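Local atomic coordinates of 6-phosphogluconolactonase (Shewanella baltica, PDB entry 3NWP), a protein that probably hydrolyses 6-phosphogluconolactone to 6-phosphogluconate, the second step of the oxidative pentose phosphate pathway. Residues Tyr67-Asp72 with Ser124-Pro129; Thr111-Ala116 with Cys163-Pro168; Thr143-Pro148 with His173-Leu178; Ile189-Val194 with Val227-Ser232. All blocks are in the same frame, centred on the assembly; numbering follows the deposited sequence.

Interaction 1. Residues Tyr67-Asp72 with Ser124-Pro129; sequences YITLAD and SNFPRP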
loop_
_atom_site.group_PDB
_atom_site.type_symbol
_atom_site.label_atom_id
_atom_site.label_comp_id
_atom_site.label_asym_id
_atom_site.label_seq_id
_atom_site.Cartn_x
_atom_site.Cartn_y
_atom_site.Cartn_z
ATOM N N TYR A 67 1.588 -2.560 -14.115
ATOM C CA TYR A 67 0.493 -1.689 -13.758
ATOM C C TYR A 67 0.648 -1.279 -12.315
ATOM O O TYR A 67 0.918 -2.131 -11.464
ATOM C CB TYR A 67 -0.840 -2.413 -13.932
ATOM C CG TYR A 67 -1.247 -2.673 -15.340
ATOM C CD1 TYR A 67 -0.700 -3.709 -16.055
ATOM C CD2 TYR A 67 -2.304 -1.955 -15.900
ATOM C CE1 TYR A 67 -1.115 -3.977 -17.372
ATOM C CE2 TYR A 67 -2.728 -2.221 -17.200
ATOM C CZ TYR A 67 -2.117 -3.229 -17.922
ATOM O OH TYR A 67 -2.507 -3.522 -19.211
ATOM N N ILE A 68 0.529 0.022 -12.017
ATOM C CA ILE A 68 0.740 0.519 -10.678
ATOM C C ILE A 68 -0.446 1.323 -10.192
ATOM O O ILE A 68 -1.044 2.079 -10.945
ATOM C CB ILE A 68 1.974 1.426 -10.606
ATOM C CG1 ILE A 68 3.211 0.731 -11.187
ATOM C CG2 ILE A 68 2.194 1.855 -9.141
ATOM C CD1 ILE A 68 4.499 1.605 -11.194
ATOM N N THR A 69 -0.873 1.083 -8.955
ATOM C CA THR A 69 -1.896 1.902 -8.343
ATOM C C THR A 69 -1.567 2.148 -6.862
ATOM O O THR A 69 -0.498 1.760 -6.373
ATOM C CB THR A 69 -3.317 1.337 -8.561
ATOM O OG1 THR A 69 -4.295 2.360 -8.256
ATOM C CG2 THR A 69 -3.616 0.067 -7.752
ATOM N N LEU A 70 -2.467 2.824 -6.161
ATOM C CA LEU A 70 -2.310 3.263 -4.793
ATOM C C LEU A 70 -3.123 2.414 -3.831
ATOM O O LEU A 70 -4.248 1.969 -4.145
ATOM C CB LEU A 70 -2.824 4.722 -4.670
ATOM C CG LEU A 70 -2.181 5.742 -5.618
ATOM C CD1 LEU A 70 -2.881 7.107 -5.528
ATOM C CD2 LEU A 70 -0.688 5.865 -5.300
ATOM N N ALA A 71 -2.577 2.201 -2.641
ATOM C CA ALA A 71 -3.323 1.548 -1.577
ATOM C C ALA A 71 -4.518 2.376 -1.117
ATOM O O ALA A 71 -5.517 1.817 -0.657
ATOM C CB ALA A 71 -2.396 1.187 -0.371
ATOM N N ASP A 72 -4.345 3.686 -1.201
ATOM C CA ASP A 72 -5.341 4.673 -0.739
ATOM C C ASP A 72 -4.995 6.033 -1.265
ATOM O O ASP A 72 -3.900 6.280 -1.791
ATOM C CB ASP A 72 -5.467 4.678 0.797
ATOM C CG ASP A 72 -4.276 5.288 1.512
ATOM O OD1 ASP A 72 -3.150 5.051 1.075
ATOM O OD2 ASP A 72 -4.440 5.949 2.531
ATOM N N SER A 124 -10.573 -2.511 -12.725
ATOM C CA SER A 124 -11.110 -3.855 -13.010
ATOM C C SER A 124 -10.209 -4.629 -13.975
ATOM O O SER A 124 -10.164 -5.864 -13.889
ATOM C CB SER A 124 -12.551 -3.796 -13.560
ATOM O OG SER A 124 -13.443 -3.468 -12.526
ATOM N N ASN A 125 -9.508 -3.880 -14.835
ATOM C CA ASN A 125 -8.428 -4.324 -15.717
ATOM C C ASN A 125 -7.004 -4.614 -15.183
ATOM O O ASN A 125 -6.173 -5.131 -15.931
ATOM C CB ASN A 125 -8.227 -3.246 -16.782
ATOM N N PHE A 126 -6.665 -4.228 -13.949
ATOM C CA PHE A 126 -5.329 -4.531 -13.418
ATOM C C PHE A 126 -5.217 -6.021 -13.242
ATOM O O PHE A 126 -6.203 -6.636 -12.817
ATOM C CB PHE A 126 -5.111 -3.943 -12.012
ATOM C CG PHE A 126 -4.555 -2.579 -11.984
ATOM C CD1 PHE A 126 -4.999 -1.624 -12.872
ATOM C CD2 PHE A 126 -3.456 -2.287 -11.211
ATOM C CE1 PHE A 126 -4.465 -0.359 -12.856
ATOM C CE2 PHE A 126 -2.933 -1.016 -11.189
ATOM C CZ PHE A 126 -3.407 -0.077 -12.024
ATOM N N PRO A 127 -4.018 -6.581 -13.464
ATOM C CA PRO A 127 -3.739 -7.956 -13.106
ATOM C C PRO A 127 -3.995 -8.191 -11.617
ATOM O O PRO A 127 -3.466 -7.449 -10.767
ATOM C CB PRO A 127 -2.249 -8.133 -13.423
ATOM C CG PRO A 127 -1.961 -7.115 -14.430
ATOM C CD PRO A 127 -2.845 -5.961 -14.146
ATOM N N ARG A 128 -4.836 -9.176 -11.339
ATOM C CA ARG A 128 -5.129 -9.602 -9.985
ATOM C C ARG A 128 -5.080 -11.138 -9.960
ATOM O O ARG A 128 -5.493 -11.774 -10.925
ATOM C CB ARG A 128 -6.476 -9.033 -9.525
ATOM C CG ARG A 128 -6.491 -7.492 -9.414
ATOM C CD ARG A 128 -7.783 -6.923 -8.895
ATOM N NE ARG A 128 -8.805 -6.953 -9.932
ATOM C CZ ARG A 128 -9.851 -7.773 -9.950
ATOM N NH1 ARG A 128 -10.075 -8.611 -8.948
ATOM N NH2 ARG A 128 -10.715 -7.715 -10.966
ATOM N N PRO A 129 -4.522 -11.742 -8.924
ATOM C CA PRO A 129 -4.017 -11.058 -7.732
ATOM C C PRO A 129 -2.890 -10.077 -7.969
ATOM O O PRO A 129 -2.083 -10.257 -8.876
ATOM C CB PRO A 129 -3.513 -12.182 -6.840
ATOM C CG PRO A 129 -3.394 -13.316 -7.687
ATOM C CD PRO A 129 -4.332 -13.196 -8.796
#
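Phe126 is the first residue of Ser124-Pro129 to press on strand Tyr67-Leu70, and its ring sits against three consecutive residues there. Tyr67 CB stands over one face, 3.8 Å from the centroid of the Phe126 ring and only 16° off its normal, a CH-pi contact. Beyond CB, the Tyr67 ring turns its edge to the same Phe126 ring in a T-shaped (edge-to-face) pair, with centroids 5.4 Å apart and planes at 60°. The rim of Phe126 meets the strand backbone, where CZ lies 3.4 Å from Ile68 O, near the ring plane. Thr69 CB touches the ring obliquely, 3.5 Å from Phe126 CE2. With OG1 of Thr69 anti to the backbone N (chi1 -165°), the hydroxyl reaches Arg103 O while CB and CG2 are left for the aromatic carbons, so threonine's mixed character suits a site between a polar backbone and a hydrophobic ring. Pro127 follows and covers a face of the tyrosine: its CD lies 4.1 Å from the centroid of the Tyr67 ring and 3.6 Å from Tyr67 CD1. A proline fits because its rigid ring offers polarised CH groups next to the nitrogen, and its carbonyl is still available to accept a bond from Ser40 OG. No hydrogen bond links the two segments. The loop between helix 112-122 and strand 132-135 is therefore held to strand 66-74 by aromatic faces, CH groups and buried apolar surface, a chemistry that rewards close shape matching and leaves the strand's backbone polar groups to neighbours such as Ala39 and Leu41.

Interaction 2. Residues Thr111-Ala116 with Cys163-Pro168; sequences TAEAGA and CVATNP
Ala112, Glu113 and Ala116, in the first turns of helix 112-122, pack antiparallel on strand 163-166, a helix-on-strand contact at the margin of the mixed sheet of this alpha/beta fold. The axes approach to 7.1 Å, and small residues allow it: Ala112 CB meets Ala165 CB at 3.7 Å, while Ala116 CB faces the backbone between Val164 and Ala165. Thr111 is the N-cap, its OG1 accepting from Ala114 N at 3.2 Å. At its exposed end the contact becomes polar. Glu113, bent at chi2 (80°), brings its carboxylate past Ala165 CB to Asn167, whose ND2 donates to Glu113 OE2 at 2.7 Å on the syn side. Carboxylate and amide planes are only 7° apart, so the flat groups meet almost coplanar; an amide suits this place because it can donate with one end and accept with the other. Putting a leucine in place of Asn167 would probably leave Glu113 OE2 without this donor and the bridging water without its second acceptor, letting the carboxylate turn more freely. That water completes a closed ring, donating to Glu113 OE1 at 2.6 Å and to Asn167 OD1 at 2.8 Å.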
loop_
_atom_site.group_PDB
_atom_site.type_symbol
_atom_site.label_atom_id
_atom_site.label_comp_id
_atom_site.label_asym_id
_atom_site.label_seq_id
_atom_site.Cartn_x
_atom_site.Cartn_y
_atom_site.Cartn_z
ATOM N N THR A 111 -16.742 13.996 -3.918
ATOM C CA THR A 111 -16.415 13.223 -2.706
ATOM C C THR A 111 -15.993 11.807 -3.035
ATOM O O THR A 111 -16.337 11.269 -4.070
ATOM C CB THR A 111 -17.616 13.106 -1.754
ATOM O OG1 THR A 111 -18.668 12.374 -2.398
ATOM C CG2 THR A 111 -18.113 14.532 -1.344
ATOM N N ALA A 112 -15.268 11.183 -2.102
ATOM C CA ALA A 112 -14.837 9.809 -2.283
ATOM C C ALA A 112 -16.032 8.876 -2.423
ATOM O O ALA A 112 -15.986 7.922 -3.170
ATOM C CB ALA A 112 -13.917 9.391 -1.095
ATOM N N GLU A 113 -17.114 9.144 -1.682
ATOM C CA GLU A 113 -18.297 8.294 -1.784
ATOM C C GLU A 113 -18.800 8.317 -3.204
ATOM O O GLU A 113 -19.145 7.252 -3.749
ATOM C CB GLU A 113 -19.408 8.796 -0.855
ATOM C CG GLU A 113 -19.224 8.499 0.615
ATOM C CD GLU A 113 -18.270 9.442 1.350
ATOM O OE1 GLU A 113 -17.723 10.411 0.766
ATOM O OE2 GLU A 113 -18.121 9.187 2.570
ATOM N N ALA A 114 -18.914 9.502 -3.786
ATOM C CA ALA A 114 -19.437 9.594 -5.150
ATOM C C ALA A 114 -18.482 9.051 -6.185
ATOM O O ALA A 114 -18.920 8.550 -7.212
ATOM C CB ALA A 114 -19.809 11.037 -5.495
ATOM N N GLY A 115 -17.168 9.132 -5.925
ATOM C CA GLY A 115 -16.165 8.658 -6.883
ATOM C C GLY A 115 -15.719 7.198 -6.772
ATOM O O GLY A 115 -15.041 6.666 -7.663
ATOM N N ALA A 116 -16.149 6.519 -5.718
ATOM C CA ALA A 116 -15.623 5.181 -5.428
ATOM C C ALA A 116 -15.921 4.168 -6.507
ATOM O O ALA A 116 -15.087 3.327 -6.835
ATOM C CB ALA A 116 -16.100 4.695 -4.075
ATOM N N CYS A 163 -12.548 -0.921 -3.971
ATOM C CA CYS A 163 -12.240 0.262 -3.170
ATOM C C CYS A 163 -13.511 0.889 -2.637
ATOM O O CYS A 163 -14.598 0.737 -3.217
ATOM C CB CYS A 163 -11.369 1.222 -3.899
ATOM S SG CYS A 163 -11.984 1.726 -5.478
ATOM N N VAL A 164 -13.352 1.551 -1.502
ATOM C CA VAL A 164 -14.461 2.175 -0.804
ATOM C C VAL A 164 -14.006 3.464 -0.194
ATOM O O VAL A 164 -12.803 3.688 -0.004
ATOM C CB VAL A 164 -15.074 1.310 0.268
ATOM C CG1 VAL A 164 -15.657 0.007 -0.328
ATOM C CG2 VAL A 164 -14.120 1.043 1.417
ATOM N N ALA A 165 -14.974 4.326 0.132
ATOM C CA ALA A 165 -14.652 5.561 0.816
ATOM C C ALA A 165 -14.539 5.339 2.284
ATOM O O ALA A 165 -15.253 4.544 2.884
ATOM C CB ALA A 165 -15.763 6.667 0.539
ATOM N N THR A 166 -13.662 6.098 2.930
ATOM C CA THR A 166 -13.615 6.140 4.381
ATOM C C THR A 166 -13.367 7.571 4.871
ATOM O O THR A 166 -12.796 8.399 4.141
ATOM C CB THR A 166 -12.524 5.200 5.029
ATOM O OG1 THR A 166 -11.228 5.759 4.789
ATOM C CG2 THR A 166 -12.634 3.764 4.475
ATOM N N ASN A 167 -13.802 7.858 6.088
ATOM C CA ASN A 167 -13.729 9.221 6.644
ATOM C C ASN A 167 -13.172 9.170 8.054
ATOM O O ASN A 167 -13.892 9.117 9.062
ATOM C CB ASN A 167 -15.160 9.783 6.640
ATOM C CG ASN A 167 -15.640 10.071 5.239
ATOM O OD1 ASN A 167 -15.178 11.013 4.607
ATOM N ND2 ASN A 167 -16.504 9.186 4.706
ATOM N N PRO A 168 -11.846 9.127 8.173
ATOM C CA PRO A 168 -11.285 9.178 9.498
ATOM C C PRO A 168 -11.687 10.432 10.264
ATOM O O PRO A 168 -11.847 11.514 9.663
ATOM C CB PRO A 168 -9.774 9.187 9.237
ATOM C CG PRO A 168 -9.599 9.599 7.851
ATOM C CD PRO A 168 -10.823 9.161 7.133
HETATM O O HOH W 1 -16.098 11.891 2.163
#

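Interaction 3. Residues Thr143-Pro148 with His173-Leu178; sequences TCSWFP and HGRITL
The Thr-Cys-Ser-Trp-Phe-Pro run of Thr143-Pro148 belongs to the loop after strand 132-135 that, as in relatives, probably carries the conserved Gly-His-Thr region, and its Ser145, Trp146 and Phe147 dock on Arg175, Thr177 and Leu178 of strand 175-178. Three hydrogen bonds cross the contact. Ser145 N donates to Thr177 OG1 at 3.1 Å, nearly straight at 166°. The threonine hydroxyl passes its own hydrogen to Leu178 O, so one oxygen serves both as acceptor for the loop and donor to its strand. Leu178 O takes a second donor, Trp146 NE1 at 2.8 Å, which lies in the indole plane and almost in line with the carbonyl bond; tryptophan combines this single N-H with a large apolar ring that also touches Ile183 of helix 180-184. Arg175 folds back at chi2 (-61°), which brings NH1 to Ser145 OG at 3.1 Å. The same serine oxygen is hydrogen-bonded to Asp72 OD2, so a small hydroxyl side chain sits between a carboxylate and a guanidinium. Over one face of the guanidinium stands the edge of Phe147, its CE2 3.6 Å from Arg175 NH1 with the planes 86° apart. NH2 bonds Pro172 O. A leucine at Arg175 would probably take this donor from Ser145 OG and another from Pro172 O, and leave the Phe147 edge without the flat group it rests on. Phe147 also stacks on His142 of the same loop; a loop pinned in this way to the sheet is consistent with a place in the active-site wall, as in other 6-phosphogluconolactonases and their isomerase relatives.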
loop_
_atom_site.group_PDB
_atom_site.type_symbol
_atom_site.label_atom_id
_atom_site.label_comp_id
_atom_site.label_asym_id
_atom_site.label_seq_id
_atom_site.Cartn_x
_atom_site.Cartn_y
_atom_site.Cartn_z
ATOM N N THR A 143 -3.663 1.051 8.419
ATOM C CA THR A 143 -2.935 0.816 7.178
ATOM C C THR A 143 -3.892 1.169 6.050
ATOM O O THR A 143 -5.077 1.354 6.268
ATOM C CB THR A 143 -2.419 -0.626 7.089
ATOM O OG1 THR A 143 -1.575 -0.746 5.939
ATOM C CG2 THR A 143 -3.545 -1.667 6.944
ATOM N N CYS A 144 -3.377 1.331 4.838
ATOM C CA CYS A 144 -4.241 1.882 3.752
ATOM C C CYS A 144 -4.963 3.097 4.316
ATOM O O CYS A 144 -4.324 3.945 4.971
ATOM C CB CYS A 144 -5.161 0.825 3.157
ATOM S SG CYS A 144 -4.244 -0.607 2.489
ATOM N N SER A 145 -6.276 3.265 4.041
ATOM C CA SER A 145 -7.100 4.200 4.809
ATOM C C SER A 145 -8.148 3.433 5.615
ATOM O O SER A 145 -9.325 3.847 5.717
ATOM C CB SER A 145 -7.691 5.367 3.958
ATOM O OG SER A 145 -6.705 6.369 3.729
ATOM N N TRP A 146 -7.716 2.323 6.207
ATOM C CA TRP A 146 -8.494 1.532 7.149
ATOM C C TRP A 146 -8.237 2.091 8.519
ATOM O O TRP A 146 -7.257 1.758 9.176
ATOM C CB TRP A 146 -8.110 0.033 7.140
ATOM C CG TRP A 146 -8.070 -0.681 5.824
ATOM C CD1 TRP A 146 -8.553 -0.267 4.580
ATOM C CD2 TRP A 146 -7.425 -1.937 5.600
ATOM N NE1 TRP A 146 -8.252 -1.213 3.626
ATOM C CE2 TRP A 146 -7.520 -2.226 4.220
ATOM C CE3 TRP A 146 -6.734 -2.825 6.428
ATOM C CZ2 TRP A 146 -6.989 -3.387 3.678
ATOM C CZ3 TRP A 146 -6.197 -3.985 5.856
ATOM C CH2 TRP A 146 -6.305 -4.226 4.504
ATOM N N PHE A 147 -9.069 3.034 8.939
ATOM C CA PHE A 147 -8.828 3.768 10.148
ATOM C C PHE A 147 -9.756 3.285 11.264
ATOM O O PHE A 147 -10.973 3.167 11.033
ATOM C CB PHE A 147 -9.092 5.250 9.937
ATOM C CG PHE A 147 -7.969 5.996 9.297
ATOM C CD1 PHE A 147 -6.957 6.531 10.068
ATOM C CD2 PHE A 147 -7.936 6.192 7.919
ATOM C CE1 PHE A 147 -5.932 7.241 9.484
ATOM C CE2 PHE A 147 -6.891 6.855 7.339
ATOM C CZ PHE A 147 -5.891 7.398 8.119
ATOM N N PRO A 148 -9.218 3.092 12.443
ATOM C CA PRO A 148 -10.067 2.660 13.558
ATOM C C PRO A 148 -11.044 3.758 14.035
ATOM O O PRO A 148 -12.046 3.454 14.648
ATOM C CB PRO A 148 -9.062 2.273 14.628
ATOM C CG PRO A 148 -7.813 2.990 14.335
ATOM C CD PRO A 148 -7.796 3.210 12.836
ATOM N N HIS A 173 -8.944 14.740 5.693
ATOM C CA HIS A 173 -9.349 14.460 4.291
ATOM C C HIS A 173 -10.235 13.216 4.186
ATOM O O HIS A 173 -9.989 12.177 4.835
ATOM C CB HIS A 173 -8.163 14.343 3.300
ATOM C CG HIS A 173 -7.144 15.429 3.443
ATOM N ND1 HIS A 173 -7.430 16.755 3.198
ATOM C CD2 HIS A 173 -5.857 15.391 3.854
ATOM C CE1 HIS A 173 -6.352 17.489 3.432
ATOM N NE2 HIS A 173 -5.385 16.688 3.841
ATOM N N GLY A 174 -11.256 13.344 3.381
ATOM C CA GLY A 174 -11.971 12.159 2.915
ATOM C C GLY A 174 -10.960 11.247 2.227
ATOM O O GLY A 174 -10.041 11.730 1.597
ATOM N N ARG A 175 -11.223 9.936 2.254
ATOM C CA ARG A 175 -10.303 8.954 1.709
ATOM C C ARG A 175 -11.026 7.981 0.799
ATOM O O ARG A 175 -12.208 7.653 0.996
ATOM C CB ARG A 175 -9.631 8.118 2.824
ATOM C CG ARG A 175 -9.043 8.921 3.993
ATOM C CD ARG A 175 -7.980 9.826 3.504
ATOM N NE ARG A 175 -7.309 10.560 4.573
ATOM C CZ ARG A 175 -6.152 10.179 5.152
ATOM N NH1 ARG A 175 -5.570 9.026 4.801
ATOM N NH2 ARG A 175 -5.586 10.951 6.080
ATOM N N ILE A 176 -10.277 7.500 -0.178
ATOM C CA ILE A 176 -10.633 6.278 -0.869
ATOM C C ILE A 176 -9.560 5.278 -0.462
ATOM O O ILE A 176 -8.397 5.633 -0.260
ATOM C CB ILE A 176 -10.703 6.532 -2.367
ATOM C CG1 ILE A 176 -11.157 5.314 -3.127
ATOM C CG2 ILE A 176 -9.389 7.050 -2.914
ATOM C CD1 ILE A 176 -11.940 5.723 -4.376
ATOM N N THR A 177 -9.969 4.042 -0.315
ATOM C CA THR A 177 -9.026 2.983 0.034
ATOM C C THR A 177 -9.310 1.742 -0.763
ATOM O O THR A 177 -10.470 1.348 -0.954
ATOM C CB THR A 177 -9.101 2.696 1.545
ATOM O OG1 THR A 177 -7.983 1.850 1.941
ATOM C CG2 THR A 177 -10.399 2.008 1.981
ATOM N N LEU A 178 -8.263 1.003 -1.079
ATOM C CA LEU A 178 -8.479 -0.375 -1.485
ATOM C C LEU A 178 -9.033 -1.129 -0.288
ATOM O O LEU A 178 -8.720 -0.873 0.851
ATOM C CB LEU A 178 -7.189 -1.027 -2.041
ATOM C CG LEU A 178 -6.554 -0.425 -3.278
ATOM C CD1 LEU A 178 -5.444 -1.378 -3.874
ATOM C CD2 LEU A 178 -7.546 -0.001 -4.349
HETATM O O HOH W 2 -3.392 6.547 5.507
#

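Interaction 4. Residues Ile189-Val194 with Val227-Ser232; sequences IYLHLV and VDVFWS
Ile189 through Leu193 and Asp228 through Phe230 form the firm part of this parallel strand pair. Four near-straight backbone bonds tie them, each 2.8 to 2.9 Å between N and O: Asp228 N to Ile189 O, Leu191 N to Asp228 O, Phe230 N to Leu191 O and Leu193 N to Phe230 O. On one face Leu191 and Val229 lie side by side, and Leu193 CD1 reaches Val229 CG1 at 3.9 Å; branched aliphatic residues fill such a buried strand face well. On the other, Tyr190 and Phe230 point the same way, with Tyr190 CD1 3.6 Å from Phe230 CE1 and the ring planes 82° apart. Helix 14-36 covers this aromatic face, and its Gln28 takes the Tyr190 hydroxyl. The strands are the two ends of a beta-alpha-beta crossover through helices 196-206 and 217-220, in the Rossmann-like alpha/beta sheet where strand 132-135 pairs with 189-194 and strand 8-11 with 227-232. Toward the C-terminal ends the ladder slackens: Ser232 N reaches Leu193 O only at 3.5 Å, a weak bond. There the partly exposed Trp231, its CG anti to the backbone N (chi1 177°), lays CD1 3.8 Å from Leu193 CB and gives its NE1 to Gly195 O. The opposite end is also partly exposed at Val227, whose N is bonded to a glycerol that probably comes from the crystallisation liquor.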
loop_
_atom_site.group_PDB
_atom_site.type_symbol
_atom_site.label_atom_id
_atom_site.label_comp_id
_atom_site.label_asym_id
_atom_site.label_seq_id
_atom_site.Cartn_x
_atom_site.Cartn_y
_atom_site.Cartn_z
ATOM N N ILE A 189 2.976 -9.150 0.252
ATOM C CA ILE A 189 2.854 -7.851 0.871
ATOM C C ILE A 189 4.130 -7.536 1.615
ATOM O O ILE A 189 4.756 -8.408 2.263
ATOM C CB ILE A 189 1.661 -7.908 1.890
ATOM C CG1 ILE A 189 0.354 -8.142 1.147
ATOM C CG2 ILE A 189 1.644 -6.634 2.736
ATOM C CD1 ILE A 189 -0.842 -8.436 2.057
ATOM N N TYR A 190 4.557 -6.262 1.529
ATOM C CA TYR A 190 5.664 -5.709 2.321
ATOM C C TYR A 190 5.125 -4.653 3.236
ATOM O O TYR A 190 4.263 -3.882 2.797
ATOM C CB TYR A 190 6.712 -5.087 1.405
ATOM C CG TYR A 190 7.425 -6.104 0.575
ATOM C CD1 TYR A 190 8.402 -6.896 1.125
ATOM C CD2 TYR A 190 7.137 -6.287 -0.769
ATOM C CE1 TYR A 190 9.010 -7.905 0.373
ATOM C CE2 TYR A 190 7.789 -7.231 -1.548
ATOM C CZ TYR A 190 8.751 -8.034 -0.961
ATOM O OH TYR A 190 9.375 -9.021 -1.712
ATOM N N LEU A 191 5.504 -4.664 4.505
ATOM C CA LEU A 191 5.191 -3.583 5.404
ATOM C C LEU A 191 6.487 -2.839 5.713
ATOM O O LEU A 191 7.408 -3.432 6.295
ATOM C CB LEU A 191 4.592 -4.125 6.697
ATOM C CG LEU A 191 4.218 -3.097 7.735
ATOM C CD1 LEU A 191 3.173 -2.058 7.195
ATOM C CD2 LEU A 191 3.684 -3.773 9.006
ATOM N N HIS A 192 6.586 -1.561 5.326
ATOM C CA HIS A 192 7.790 -0.755 5.378
ATOM C C HIS A 192 7.633 0.180 6.550
ATOM O O HIS A 192 6.793 1.112 6.525
ATOM C CB HIS A 192 7.917 -0.036 4.067
ATOM C CG HIS A 192 9.103 0.863 3.954
ATOM N ND1 HIS A 192 9.316 1.634 2.818
ATOM C CD2 HIS A 192 10.172 1.057 4.760
ATOM C CE1 HIS A 192 10.440 2.311 2.989
ATOM N NE2 HIS A 192 10.985 1.978 4.146
ATOM N N LEU A 193 8.455 -0.036 7.571
ATOM C CA LEU A 193 8.425 0.753 8.787
ATOM C C LEU A 193 9.797 1.374 9.096
ATOM O O LEU A 193 10.836 0.752 8.856
ATOM C CB LEU A 193 8.069 -0.133 9.990
ATOM C CG LEU A 193 6.819 -0.979 9.913
ATOM C CD1 LEU A 193 6.684 -1.843 11.181
ATOM C CD2 LEU A 193 5.603 -0.047 9.738
ATOM N N VAL A 194 9.821 2.600 9.638
ATOM C CA VAL A 194 11.041 3.243 10.074
ATOM C C VAL A 194 10.857 3.856 11.463
ATOM O O VAL A 194 9.868 4.585 11.687
ATOM C CB VAL A 194 11.534 4.308 9.060
ATOM C CG1 VAL A 194 12.810 5.067 9.572
ATOM C CG2 VAL A 194 11.797 3.641 7.713
ATOM N N VAL A 227 3.593 -11.875 4.180
ATOM C CA VAL A 227 3.849 -10.521 4.599
ATOM C C VAL A 227 5.258 -10.464 5.164
ATOM O O VAL A 227 5.611 -11.179 6.119
ATOM C CB VAL A 227 2.876 -10.088 5.719
ATOM C CG1 VAL A 227 3.233 -8.667 6.199
ATOM C CG2 VAL A 227 1.470 -10.128 5.241
ATOM N N ASP A 228 6.098 -9.606 4.587
ATOM C CA ASP A 228 7.454 -9.431 5.078
ATOM C C ASP A 228 7.544 -7.989 5.652
ATOM O O ASP A 228 7.264 -6.990 4.932
ATOM C CB ASP A 228 8.499 -9.558 3.995
ATOM C CG ASP A 228 8.657 -10.992 3.469
ATOM O OD1 ASP A 228 7.693 -11.760 3.359
ATOM O OD2 ASP A 228 9.811 -11.312 3.113
ATOM N N VAL A 229 7.922 -7.852 6.915
ATOM C CA VAL A 229 8.067 -6.538 7.541
ATOM C C VAL A 229 9.515 -6.093 7.483
ATOM O O VAL A 229 10.439 -6.839 7.851
ATOM C CB VAL A 229 7.631 -6.610 9.014
ATOM C CG1 VAL A 229 7.817 -5.236 9.716
ATOM C CG2 VAL A 229 6.165 -7.150 9.113
ATOM N N PHE A 230 9.752 -4.946 6.858
ATOM C CA PHE A 230 11.086 -4.340 6.708
ATOM C C PHE A 230 11.208 -3.148 7.637
ATOM O O PHE A 230 10.338 -2.224 7.585
ATOM C CB PHE A 230 11.292 -3.856 5.279
ATOM C CG PHE A 230 11.726 -4.915 4.306
ATOM C CD1 PHE A 230 10.962 -6.075 4.052
ATOM C CD2 PHE A 230 12.902 -4.773 3.605
ATOM C CE1 PHE A 230 11.413 -7.023 3.180
ATOM C CE2 PHE A 230 13.353 -5.737 2.726
ATOM C CZ PHE A 230 12.631 -6.850 2.485
ATOM N N TRP A 231 12.232 -3.122 8.479
ATOM C CA TRP A 231 12.357 -2.060 9.463
ATOM C C TRP A 231 13.793 -1.618 9.643
ATOM O O TRP A 231 14.710 -2.423 9.564
ATOM C CB TRP A 231 11.781 -2.502 10.837
ATOM C CG TRP A 231 11.946 -1.466 11.949
ATOM C CD1 TRP A 231 11.119 -0.426 12.245
ATOM C CD2 TRP A 231 13.015 -1.410 12.892
ATOM N NE1 TRP A 231 11.621 0.307 13.274
ATOM C CE2 TRP A 231 12.787 -0.274 13.702
ATOM C CE3 TRP A 231 14.164 -2.181 13.102
ATOM C CZ2 TRP A 231 13.641 0.086 14.748
ATOM C CZ3 TRP A 231 15.018 -1.819 14.121
ATOM C CH2 TRP A 231 14.734 -0.693 14.949
ATOM N N SER A 232 13.987 -0.322 9.918
ATOM C CA SER A 232 15.250 0.253 10.436
ATOM C C SER A 232 14.924 1.318 11.431
ATOM O O SER A 232 13.868 1.969 11.315
ATOM C CB SER A 232 16.053 0.870 9.289
ATOM O OG SER A 232 17.317 1.301 9.787
#

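In the fold
All four contacts reach one mixed sheet. Strands 66-74, 175-178 and 163-166 are successive neighbours in it, so interactions 1, 3 and 2 form a connected series: interactions 2 and 3 have centres 9 Å apart and touch through Thr166 OG1 and Ser145 O, and interaction 1 meets interaction 3 through Asp72 and Ser145. Along the chain interaction 2 crosses both interaction 1 and interaction 3, whereas interaction 4 comes last. It lies beyond the chain's centre from interactions 1 and 2, about 27 Å from interaction 2 between centres, on strands 189-194 and 227-232. Segments far apart in sequence thus fix loops and a helix to one sheet, with loop 143-148 held where interactions 1, 2 and 3 meet.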